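PDB 6XJ9: agarase from Pseudoalteromonas fuliginea, which probably hydrolyses the beta-1,4 linkages of agarose, as a glycoside hydrolase of family GH50. Local coordinates for residues 396-401 with 715-720; 303-308 with 423-428. All blocks are in the same frame, centred on the assembly; numbering follows the deposited sequence.

Contact 1 (396-401 with 715-720); sequences SFYAAN and FQYIDS
Tyr398 and Ile718 are the closest backbone pair, with their CA atoms 8.1 Å apart; one lies in the first turn of helix 397-406 and the other in the loop after strand 709-714. The CB atoms of both face the other segment, and the side chains cross at about a right angle. Ile718 sits over one face of the phenol ring. Its CG1 stands 4.0 Å from the centroid of the Tyr398 ring, only 15° off the normal, a CH-pi contact. Its two branches spread across that face. CG2 covers the CG and CD1 side of the ring, while Ile718 CD1 reaches Tyr398 CE2 at 3.5 Å. The ring comes forward because Tyr398 CG is anti to the backbone N (chi1 179°). Its hydroxyl is hydrogen-bonded to Asp741 and passes the Tyr717 ring obliquely. Replacing Tyr398 by alanine would probably uncover Ile718 and leave Asp741 without its hydroxyl partner. Each segment also has a side-chain hydrogen bond of its own. Ser396 OG caps the helix by accepting from Ala399 N at 3.2 Å. Gln716 NE2 bonds weakly to Ile718 O, just after the non-proline cis peptide between Phe715 and Gln716. This buried contact joins the start of helix 397-406 to a loop at the end of strand 709-714, probably a barrel strand of a (beta/alpha)8 fold, with Ile737 against Tyr398 and helix 413-428 against Tyr717.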
loop_
_atom_site.group_PDB
_atom_site.type_symbol
_atom_site.label_atom_id
_atom_site.label_comp_id
_atom_site.label_asym_id
_atom_site.label_seq_id
_atom_site.Cartn_x
_atom_site.Cartn_y
_atom_site.Cartn_z
ATOM N N SER A 396 -5.905 -19.261 22.804
ATOM C CA SER A 396 -6.255 -18.145 21.932
ATOM C C SER A 396 -5.319 -16.953 22.152
ATOM O O SER A 396 -5.498 -16.187 23.097
ATOM C CB SER A 396 -7.691 -17.746 22.112
ATOM O OG SER A 396 -8.005 -16.672 21.234
ATOM N N PHE A 397 -4.342 -16.775 21.254
ATOM C CA PHE A 397 -3.425 -15.653 21.383
ATOM C C PHE A 397 -4.151 -14.337 21.100
ATOM O O PHE A 397 -3.802 -13.301 21.676
ATOM C CB PHE A 397 -2.165 -15.850 20.533
ATOM C CG PHE A 397 -1.242 -16.953 20.997
ATOM C CD1 PHE A 397 -0.304 -16.724 21.994
ATOM C CD2 PHE A 397 -1.307 -18.215 20.426
ATOM C CE1 PHE A 397 0.533 -17.746 22.421
ATOM C CE2 PHE A 397 -0.465 -19.238 20.846
ATOM C CZ PHE A 397 0.461 -18.999 21.839
ATOM N N TYR A 398 -5.166 -14.377 20.225
ATOM C CA TYR A 398 -5.919 -13.162 19.956
ATOM C C TYR A 398 -6.647 -12.702 21.220
ATOM O O TYR A 398 -6.567 -11.530 21.569
ATOM C CB TYR A 398 -6.860 -13.285 18.755
ATOM C CG TYR A 398 -7.642 -12.016 18.509
ATOM C CD1 TYR A 398 -7.034 -10.895 17.959
ATOM C CD2 TYR A 398 -8.970 -11.907 18.895
ATOM C CE1 TYR A 398 -7.737 -9.717 17.763
ATOM C CE2 TYR A 398 -9.689 -10.737 18.710
ATOM C CZ TYR A 398 -9.069 -9.638 18.142
ATOM O OH TYR A 398 -9.765 -8.481 17.936
ATOM N N ALA A 399 -7.332 -13.623 21.907
ATOM C CA ALA A 399 -8.050 -13.274 23.127
ATOM C C ALA A 399 -7.068 -12.816 24.211
ATOM O O ALA A 399 -7.351 -11.864 24.932
ATOM C CB ALA A 399 -8.876 -14.443 23.606
ATOM N N ALA A 400 -5.917 -13.497 24.330
ATOM C CA ALA A 400 -4.891 -13.061 25.270
ATOM C C ALA A 400 -4.493 -11.609 24.989
ATOM O O ALA A 400 -4.393 -10.792 25.907
ATOM C CB ALA A 400 -3.705 -13.996 25.235
ATOM N N ASN A 401 -4.301 -11.286 23.705
ATOM C CA ASN A 401 -3.943 -9.940 23.284
ATOM C C ASN A 401 -5.017 -8.922 23.663
ATOM O O ASN A 401 -4.685 -7.790 24.021
ATOM C CB ASN A 401 -3.553 -9.900 21.808
ATOM C CG ASN A 401 -2.232 -10.597 21.569
ATOM O OD1 ASN A 401 -1.412 -10.717 22.487
ATOM N ND2 ASN A 401 -2.026 -11.069 20.349
ATOM N N PHE A 715 -14.632 -12.822 4.672
ATOM C CA PHE A 715 -14.225 -13.827 5.649
ATOM C C PHE A 715 -12.724 -13.689 5.905
ATOM O O PHE A 715 -11.928 -14.063 5.050
ATOM C CB PHE A 715 -14.565 -15.235 5.135
ATOM C CG PHE A 715 -14.378 -16.355 6.135
ATOM C CD1 PHE A 715 -13.124 -16.908 6.367
ATOM C CD2 PHE A 715 -15.462 -16.881 6.827
ATOM C CE1 PHE A 715 -12.955 -17.942 7.278
ATOM C CE2 PHE A 715 -15.290 -17.906 7.748
ATOM C CZ PHE A 715 -14.039 -18.440 7.970
ATOM N N GLN A 716 -12.302 -13.213 7.092
ATOM C CA GLN A 716 -13.067 -12.985 8.309
ATOM C C GLN A 716 -12.385 -11.838 9.073
ATOM O O GLN A 716 -11.488 -11.186 8.554
ATOM C CB GLN A 716 -13.091 -14.280 9.135
ATOM C CG GLN A 716 -11.713 -14.703 9.645
ATOM C CD GLN A 716 -11.608 -16.016 10.385
ATOM O OE1 GLN A 716 -12.578 -16.722 10.616
ATOM N NE2 GLN A 716 -10.393 -16.383 10.748
ATOM N N TYR A 717 -12.792 -11.609 10.323
ATOM C CA TYR A 717 -12.372 -10.435 11.078
ATOM C C TYR A 717 -10.888 -10.512 11.416
ATOM O O TYR A 717 -10.115 -9.587 11.133
ATOM C CB TYR A 717 -13.225 -10.301 12.348
ATOM C CG TYR A 717 -13.050 -9.025 13.148
ATOM C CD1 TYR A 717 -12.559 -7.856 12.583
ATOM C CD2 TYR A 717 -13.446 -8.984 14.480
ATOM C CE1 TYR A 717 -12.411 -6.691 13.330
ATOM C CE2 TYR A 717 -13.304 -7.836 15.243
ATOM C CZ TYR A 717 -12.794 -6.687 14.663
ATOM O OH TYR A 717 -12.675 -5.569 15.431
ATOM N N ILE A 718 -10.533 -11.627 12.051
ATOM C CA ILE A 718 -9.230 -11.891 12.633
ATOM C C ILE A 718 -8.523 -12.936 11.779
ATOM O O ILE A 718 -9.154 -13.906 11.356
ATOM C CB ILE A 718 -9.432 -12.437 14.057
ATOM C CG1 ILE A 718 -10.276 -11.476 14.897
ATOM C CG2 ILE A 718 -8.094 -12.757 14.712
ATOM C CD1 ILE A 718 -11.170 -12.153 15.912
ATOM N N ASP A 719 -7.218 -12.739 11.550
ATOM C CA ASP A 719 -6.394 -13.760 10.918
ATOM C C ASP A 719 -6.573 -15.085 11.657
ATOM O O ASP A 719 -6.737 -15.120 12.883
ATOM C CB ASP A 719 -4.898 -13.442 11.004
ATOM C CG ASP A 719 -4.360 -12.512 9.942
ATOM O OD1 ASP A 719 -4.855 -12.556 8.808
ATOM O OD2 ASP A 719 -3.392 -11.778 10.255
ATOM N N SER A 720 -6.530 -16.185 10.900
ATOM C CA SER A 720 -6.523 -17.499 11.519
ATOM C C SER A 720 -5.235 -17.623 12.331
ATOM O O SER A 720 -4.260 -16.959 11.994
ATOM C CB SER A 720 -6.612 -18.574 10.474
ATOM O OG SER A 720 -7.955 -18.726 10.032
#

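Contact 2 (303-308 with 423-428); sequences TGIDII and DRMITW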
loop_
_atom_site.group_PDB
_atom_site.type_symbol
_atom_site.label_atom_id
_atom_site.label_comp_id
_atom_site.label_asym_id
_atom_site.label_seq_id
_atom_site.Cartn_x
_atom_site.Cartn_y
_atom_site.Cartn_z
ATOM N N THR A 303 -22.298 -4.498 3.381
ATOM C CA THR A 303 -20.861 -4.698 3.438
ATOM C C THR A 303 -20.480 -4.969 4.890
ATOM O O THR A 303 -21.169 -4.539 5.819
ATOM C CB THR A 303 -20.084 -3.511 2.848
ATOM O OG1 THR A 303 -20.335 -2.367 3.670
ATOM C CG2 THR A 303 -20.465 -3.214 1.413
ATOM N N GLY A 304 -19.394 -5.724 5.077
ATOM C CA GLY A 304 -19.022 -6.132 6.420
ATOM C C GLY A 304 -18.180 -7.401 6.394
ATOM O O GLY A 304 -17.742 -7.830 5.332
ATOM N N ILE A 305 -18.014 -7.997 7.579
ATOM C CA ILE A 305 -16.991 -8.985 7.852
ATOM C C ILE A 305 -17.630 -10.108 8.660
ATOM O O ILE A 305 -18.426 -9.859 9.573
ATOM C CB ILE A 305 -15.838 -8.303 8.626
ATOM C CG1 ILE A 305 -15.072 -7.292 7.770
ATOM C CG2 ILE A 305 -14.911 -9.330 9.236
ATOM C CD1 ILE A 305 -14.178 -6.338 8.554
ATOM N N ASP A 306 -17.218 -11.344 8.368
ATOM C CA ASP A 306 -17.766 -12.501 9.050
ATOM C C ASP A 306 -16.915 -12.849 10.267
ATOM O O ASP A 306 -15.766 -12.426 10.372
ATOM C CB ASP A 306 -17.810 -13.722 8.134
ATOM C CG ASP A 306 -18.575 -13.538 6.833
ATOM O OD1 ASP A 306 -19.720 -13.020 6.880
ATOM O OD2 ASP A 306 -18.035 -13.953 5.777
ATOM N N ILE A 307 -17.493 -13.659 11.162
ATOM C CA ILE A 307 -16.791 -14.211 12.318
ATOM C C ILE A 307 -16.370 -13.068 13.251
ATOM O O ILE A 307 -15.194 -12.930 13.606
ATOM C CB ILE A 307 -15.621 -15.140 11.902
ATOM C CG1 ILE A 307 -16.022 -16.086 10.766
ATOM C CG2 ILE A 307 -15.089 -15.917 13.103
ATOM C CD1 ILE A 307 -16.793 -17.303 11.224
ATOM N N ILE A 308 -17.358 -12.256 13.652
ATOM C CA ILE A 308 -17.162 -11.269 14.707
ATOM C C ILE A 308 -17.400 -11.967 16.041
ATOM O O ILE A 308 -18.430 -11.755 16.685
ATOM C CB ILE A 308 -18.097 -10.053 14.555
ATOM C CG1 ILE A 308 -18.208 -9.557 13.110
ATOM C CG2 ILE A 308 -17.682 -8.936 15.516
ATOM C CD1 ILE A 308 -16.936 -9.001 12.547
ATOM N N ASP A 423 -17.395 0.570 16.578
ATOM C CA ASP A 423 -16.822 1.826 16.118
ATOM C C ASP A 423 -15.967 1.618 14.867
ATOM O O ASP A 423 -16.007 2.438 13.947
ATOM C CB ASP A 423 -16.099 2.563 17.249
ATOM C CG ASP A 423 -17.059 3.123 18.289
ATOM O OD1 ASP A 423 -18.273 2.912 18.138
ATOM O OD2 ASP A 423 -16.584 3.767 19.232
ATOM N N ARG A 424 -15.180 0.535 14.841
ATOM C CA ARG A 424 -14.358 0.230 13.675
ATOM C C ARG A 424 -15.241 0.078 12.442
ATOM O O ARG A 424 -14.937 0.646 11.394
ATOM C CB ARG A 424 -13.530 -1.045 13.874
ATOM C CG ARG A 424 -12.236 -0.832 14.643
ATOM C CD ARG A 424 -11.694 -2.132 15.217
ATOM N NE ARG A 424 -10.313 -2.014 15.676
ATOM C CZ ARG A 424 -9.607 -3.029 16.169
ATOM N NH1 ARG A 424 -10.156 -4.227 16.266
ATOM N NH2 ARG A 424 -8.359 -2.842 16.560
ATOM N N MET A 425 -16.329 -0.690 12.571
ATOM C CA MET A 425 -17.226 -0.886 11.444
ATOM C C MET A 425 -17.801 0.452 10.980
ATOM O O MET A 425 -17.881 0.708 9.779
ATOM C CB MET A 425 -18.351 -1.875 11.773
ATOM C CG MET A 425 -17.844 -3.250 12.172
ATOM S SD MET A 425 -16.618 -3.880 10.996
ATOM C CE MET A 425 -15.709 -5.004 12.055
ATOM N N ILE A 426 -18.169 1.323 11.932
ATOM C CA ILE A 426 -18.659 2.646 11.573
ATOM C C ILE A 426 -17.562 3.373 10.798
ATOM O O ILE A 426 -17.820 3.915 9.724
ATOM C CB ILE A 426 -19.070 3.481 12.816
ATOM C CG1 ILE A 426 -20.201 2.868 13.652
ATOM C CG2 ILE A 426 -19.351 4.929 12.424
ATOM C CD1 ILE A 426 -21.475 2.578 12.897
ATOM N N THR A 427 -16.347 3.393 11.363
ATOM C CA THR A 427 -15.273 4.226 10.841
ATOM C C THR A 427 -14.857 3.727 9.457
ATOM O O THR A 427 -14.542 4.516 8.566
ATOM C CB THR A 427 -14.066 4.227 11.789
ATOM O OG1 THR A 427 -14.515 4.480 13.118
ATOM C CG2 THR A 427 -13.011 5.245 11.414
ATOM N N TRP A 428 -14.861 2.398 9.294
ATOM C CA TRP A 428 -14.418 1.789 8.053
ATOM C C TRP A 428 -15.524 1.853 7.005
ATOM O O TRP A 428 -15.280 1.530 5.843
ATOM C CB TRP A 428 -13.938 0.350 8.283
ATOM C CG TRP A 428 -12.819 0.246 9.275
ATOM C CD1 TRP A 428 -11.994 1.251 9.697
ATOM C CD2 TRP A 428 -12.383 -0.941 9.956
ATOM N NE1 TRP A 428 -11.111 0.781 10.629
ATOM C CE2 TRP A 428 -11.316 -0.561 10.801
ATOM C CE3 TRP A 428 -12.794 -2.281 9.946
ATOM C CZ2 TRP A 428 -10.635 -1.482 11.599
ATOM C CZ3 TRP A 428 -12.130 -3.186 10.742
ATOM C CH2 TRP A 428 -11.069 -2.790 11.558
#
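The indole of Trp428 meets Ile305 at its edge, near the ring plane, where Ile305 CD1 lies 4.3 Å from Trp428 CZ3. One face of the indole takes the carbonyl oxygen of Arg424, which sits 3.0 Å above the ring plane and toward its rim. The same oxygen accepts the backbone bond from Trp428 N. Ile748 of helix 745-763 also touches the Trp428 side chain.

Met425 carries most of the contact on the helix side. Its chain bends at chi2 (-49°), and the terminal methyl is what reaches across. Met425 CE touches Ile305 CD1 at 4.0 Å. It also meets Ile308 CD1, at 4.2 Å. One methyl thus serves both isoleucines, one at the end of the strand and the other in the loop that follows. Ile305 CD1 in turn has two partners, the methionine methyl and the indole edge. The side chains of Ile305 and Met425 cross at about a right angle. All the atoms that meet are apolar.

The fold is consistent with the (beta/alpha)8 barrel of GH50 enzymes. Strand 299-305 runs parallel to strand 709-714, and Gly304 and Asp306 bond through their backbones to Trp714. On the other flank, Ile305 and Ile307 pair with Gly434 and Asn435. Helix 413-428 leads into that second flank and packs against the strand through Met425 and Trp428.

Gly304 has backbone angles (phi 156°, psi -167°) at which a CB would press on the carbonyl oxygen of Thr303, so glycine suits the position. On the helix, Asp423 O accepts from both Thr427 N and Thr427 OG1, so two donors of one residue grip it.

Both contacts are buried, and neither reaches the other protein chain. Contact 2 sets a strand against a helix and is aliphatic packing, with a methionine methyl and an indole edge. Contact 1 sets the start of a helix against the loop that follows strand 709-714, and there an isoleucine covers a ring whose hydroxyl is hydrogen-bonded to Asp741. The two use neighbouring elements: helices 397-406 and 413-428 follow each other in the chain, and strands 299-305 and 709-714 are adjacent in the sheet. Their centres are 15 Å apart. They touch directly where Tyr717 OH meets Arg424 NH1, a probable hydrogen bond. Asp741 links them as well, through a salt bridge to Arg424.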